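Local atomic coordinates of glycoside Hydrolase (Bacteroides plebeius, PDB entry 5T3B), a protein that probably hydrolyses glycosidic bonds in polysaccharides as a family 50 glycoside hydrolase of a human gut bacterium. Residues A[43-48]-A[407-412]. Sequence-based numbering, arbitrary orientation.
Sequences IIVEYA and FVVRDQ
A short antiparallel strand pairing joins strand 39-48, near the N-terminus, to strand 407-409, just ahead of helix 412-427. A48 and V408 form the hydrogen-bonded pair: A48 N donates to V408 O at 2.8 Å, and V408 N returns a bond to A48 O at 2.9 Å. The strands are strongly skewed, 136° between the directions of their short segments, and diverge toward E46 and R410, where a water takes over; it donates to E46 O and accepts from R410 N, satisfying both backbone groups. The small side chain of A48 fits against V408, on the face of the pairing away from Y47 and V409. On that other face, V409 CG1 rests 4.0 Å from Y47 CB and also touches V45 CG1, the two branched valines filling the apolar side next to helix 412-427.

The flat rings of Y47 and F407 can lie face to face and form an offset stack, with planes 15° apart and Y47 CE1 over the centre of the phenylalanine ring, 3.6 Å from F407 CE2. Y47 reaches it with CG lying between its backbone N and carbonyl carbon (chi1 78°); W366 stacks on the tyrosine as well.

At the diverging, partly exposed end, the flexible chain of R410, bent at chi2, offers NE and NH2 in one plane to both carboxylate oxygens of E46: NE bonds OE1 from above the carboxylate plane, while NH2 meets OE2 on its syn side, each at 2.9 Å. R410 NH1 forms a salt bridge with E395, so two carboxylates probably balance its charge. D411 then N-caps the helix. The whole is a short antiparallel beta bridge, through which strand 407-409 links the antiparallel pair 39-48/56-60 to its parallel neighbour 385-394.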
ATOM      1  N   ILE A  43     -18.159  12.658  15.026  1.00 12.56           N
ATOM      2  CA  ILE A  43     -19.375  12.563  14.212  1.00 13.05           C
ATOM      3  C   ILE A  43     -19.752  11.124  13.966  1.00 11.63           C
ATOM      4  O   ILE A  43     -18.947  10.209  14.191  1.00 13.11           O
ATOM      5  CB  ILE A  43     -19.237  13.384  12.881  1.00 13.03           C
ATOM      6  CG1 ILE A  43     -18.163  12.816  11.967  1.00 13.48           C
ATOM      7  CG2 ILE A  43     -18.978  14.852  13.144  1.00 14.77           C
ATOM      8  CD1 ILE A  43     -18.303  13.228  10.510  1.00 14.86           C
ATOM      9  N   ILE A  44     -20.939  10.937  13.418  1.00 12.35           N
ATOM     10  CA  ILE A  44     -21.399   9.644  12.999  1.00 12.24           C
ATOM     11  C   ILE A  44     -21.337   9.576  11.442  1.00 12.27           C
ATOM     12  O   ILE A  44     -21.805  10.478  10.768  1.00 14.21           O
ATOM     13  CB  ILE A  44     -22.819   9.370  13.422  1.00 16.13           C
ATOM     14  CG1 ILE A  44     -22.846   9.181  14.926  1.00 20.14           C
ATOM     15  CG2 ILE A  44     -23.410   8.140  12.721  1.00 19.21           C
ATOM     16  CD1 ILE A  44     -22.014   8.034  15.553  1.00 24.11           C
ATOM     17  N   VAL A  45     -20.718   8.499  10.950  1.00 11.56           N
ATOM     18  CA  VAL A  45     -20.749   8.176   9.533  1.00 11.25           C
ATOM     19  C   VAL A  45     -21.350   6.787   9.406  1.00 10.98           C
ATOM     20  O   VAL A  45     -20.955   5.852  10.113  1.00 12.30           O
ATOM     21  CB  VAL A  45     -19.362   8.207   8.879  1.00 11.74           C
ATOM     22  CG1 VAL A  45     -19.415   7.685   7.475  1.00 11.92           C
ATOM     23  CG2 VAL A  45     -18.801   9.613   8.935  1.00 12.54           C
ATOM     24  N   GLU A  46     -22.356   6.669   8.568  1.00 10.57           N
ATOM     25  CA  GLU A  46     -22.944   5.371   8.293  1.00 10.57           C
ATOM     26  C   GLU A  46     -22.119   4.584   7.271  1.00 10.02           C
ATOM     27  O   GLU A  46     -21.704   5.129   6.260  1.00 11.39           O
ATOM     28  CB  GLU A  46     -24.367   5.488   7.744  1.00 12.49           C
ATOM     29  CG  GLU A  46     -25.416   6.055   8.709  1.00 15.38           C
ATOM     30  CD  GLU A  46     -26.778   5.915   7.994  1.00 20.16           C
ATOM     31  OE1 GLU A  46     -27.035   6.766   7.144  1.00 22.29           O
ATOM     32  OE2 GLU A  46     -27.452   4.853   8.151  1.00 25.87           O
ATOM     33  N   TYR A  47     -21.911   3.294   7.501  1.00  9.99           N
ATOM     34  CA  TYR A  47     -21.316   2.455   6.501  1.00  9.72           C
ATOM     35  C   TYR A  47     -21.889   1.058   6.453  1.00  9.76           C
ATOM     36  O   TYR A  47     -22.377   0.575   7.482  1.00 10.52           O
ATOM     37  CB  TYR A  47     -19.779   2.414   6.595  1.00 10.33           C
ATOM     38  CG  TYR A  47     -19.211   1.524   7.685  1.00 10.32           C
ATOM     39  CD1 TYR A  47     -19.024   0.171   7.437  1.00  9.56           C
ATOM     40  CD2 TYR A  47     -18.743   2.023   8.877  1.00 12.33           C
ATOM     41  CE1 TYR A  47     -18.415  -0.644   8.384  1.00 11.80           C
ATOM     42  CE2 TYR A  47     -18.125   1.195   9.799  1.00 13.08           C
ATOM     43  CZ  TYR A  47     -18.009  -0.134   9.541  1.00 12.62           C
ATOM     44  OH  TYR A  47     -17.367  -0.925  10.460  1.00 15.29           O
ATOM     45  N   ALA A  48     -21.778   0.429   5.290  1.00  9.83           N
ATOM     46  CA  ALA A  48     -22.212  -0.949   5.087  1.00 10.11           C
ATOM     47  C   ALA A  48     -21.046  -1.737   4.557  1.00  9.29           C
ATOM     48  O   ALA A  48     -20.222  -1.218   3.793  1.00 10.23           O
ATOM     49  CB  ALA A  48     -23.380  -1.040   4.089  1.00 10.35           C
ATOM     50  N   PHE A 407     -15.590  -0.373   2.221  1.00  8.38           N
ATOM     51  CA  PHE A 407     -16.935  -0.199   2.718  1.00  8.37           C
ATOM     52  C   PHE A 407     -17.747   0.801   1.887  1.00  8.30           C
ATOM     53  O   PHE A 407     -17.160   1.689   1.255  1.00  9.88           O
ATOM     54  CB  PHE A 407     -16.922   0.234   4.168  1.00  9.80           C
ATOM     55  CG  PHE A 407     -16.265  -0.709   5.141  1.00 10.05           C
ATOM     56  CD1 PHE A 407     -16.378  -2.064   5.061  1.00 12.00           C
ATOM     57  CD2 PHE A 407     -15.593  -0.163   6.188  1.00 13.42           C
ATOM     58  CE1 PHE A 407     -15.850  -2.893   6.073  1.00 13.92           C
ATOM     59  CE2 PHE A 407     -15.054  -0.930   7.166  1.00 14.95           C
ATOM     60  CZ  PHE A 407     -15.225  -2.278   7.140  1.00 13.22           C
ATOM     61  N   VAL A 408     -19.054   0.651   1.948  1.00  7.72           N
ATOM     62  CA  VAL A 408     -19.966   1.605   1.322  1.00  7.86           C
ATOM     63  C   VAL A 408     -20.425   2.658   2.336  1.00  8.08           C
ATOM     64  O   VAL A 408     -20.839   2.311   3.441  1.00  9.71           O
ATOM     65  CB  VAL A 408     -21.210   0.889   0.790  1.00  8.93           C
ATOM     66  CG1 VAL A 408     -22.177   1.874   0.116  1.00 10.09           C
ATOM     67  CG2 VAL A 408     -20.818  -0.222  -0.173  1.00 10.74           C
ATOM     68  N   VAL A 409     -20.331   3.925   1.947  1.00  8.08           N
ATOM     69  CA  VAL A 409     -20.811   5.043   2.716  1.00  8.87           C
ATOM     70  C   VAL A 409     -21.894   5.740   1.888  1.00  8.54           C
ATOM     71  O   VAL A 409     -22.121   5.384   0.733  1.00  9.32           O
ATOM     72  CB  VAL A 409     -19.698   6.000   3.159  1.00  8.54           C
ATOM     73  CG1 VAL A 409     -18.725   5.310   4.114  1.00  9.08           C
ATOM     74  CG2 VAL A 409     -18.955   6.584   1.991  1.00  9.22           C
ATOM     75  N   ARG A 410     -22.571   6.705   2.490  1.00  9.18           N
ATOM     76  CA  ARG A 410     -23.759   7.214   1.792  1.00  9.43           C
ATOM     77  C   ARG A 410     -23.462   8.038   0.542  1.00  9.60           C
ATOM     78  O   ARG A 410     -24.240   8.030  -0.417  1.00 10.94           O
ATOM     79  CB  ARG A 410     -24.638   8.027   2.732  1.00 10.79           C
ATOM     80  CG  ARG A 410     -25.279   7.238   3.854  1.00 11.68           C
ATOM     81  CD  ARG A 410     -26.277   6.249   3.366  1.00 12.84           C
ATOM     82  NE  ARG A 410     -26.999   5.656   4.508  1.00 12.55           N
ATOM     83  CZ  ARG A 410     -27.848   4.671   4.384  1.00 13.40           C
ATOM     84  NH1 ARG A 410     -28.126   4.141   3.202  1.00 16.07           N
ATOM     85  NH2 ARG A 410     -28.441   4.219   5.472  1.00 16.19           N
ATOM     86  N   ASP A 411     -22.387   8.844   0.573  1.00  9.87           N
ATOM     87  CA  ASP A 411     -22.153   9.839  -0.483  1.00 10.13           C
ATOM     88  C   ASP A 411     -20.699  10.237  -0.525  1.00  8.88           C
ATOM     89  O   ASP A 411     -19.884   9.756   0.290  1.00  9.74           O
ATOM     90  CB  ASP A 411     -23.104  11.001  -0.315  1.00 10.70           C
ATOM     91  CG  ASP A 411     -22.955  11.716   0.938  1.00 13.50           C
ATOM     92  OD1 ASP A 411     -21.885  11.651   1.591  1.00 13.43           O
ATOM     93  OD2 ASP A 411     -23.924  12.409   1.366  1.00 18.78           O
ATOM     94  N   GLN A 412     -20.357  11.093  -1.477  1.00  8.70           N
ATOM     95  CA  GLN A 412     -18.957  11.477  -1.660  1.00  8.36           C
ATOM     96  C   GLN A 412     -18.407  12.243  -0.459  1.00  9.13           C
ATOM     97  O   GLN A 412     -17.251  12.051  -0.108  1.00  9.65           O
ATOM     98  CB  GLN A 412     -18.773  12.291  -2.949  1.00  9.04           C
ATOM     99  CG  GLN A 412     -19.195  11.543  -4.204  1.00  9.37           C
ATOM    100  CD  GLN A 412     -18.501  10.213  -4.360  1.00  9.89           C
ATOM    101  OE1 GLN A 412     -19.131   9.116  -4.547  1.00 12.68           O
ATOM    102  NE2 GLN A 412     -17.248  10.278  -4.296  1.00  7.13           N
TER
HETATM  103  O   HOH W   1     -22.093   7.551   5.117  1.00 10.67           O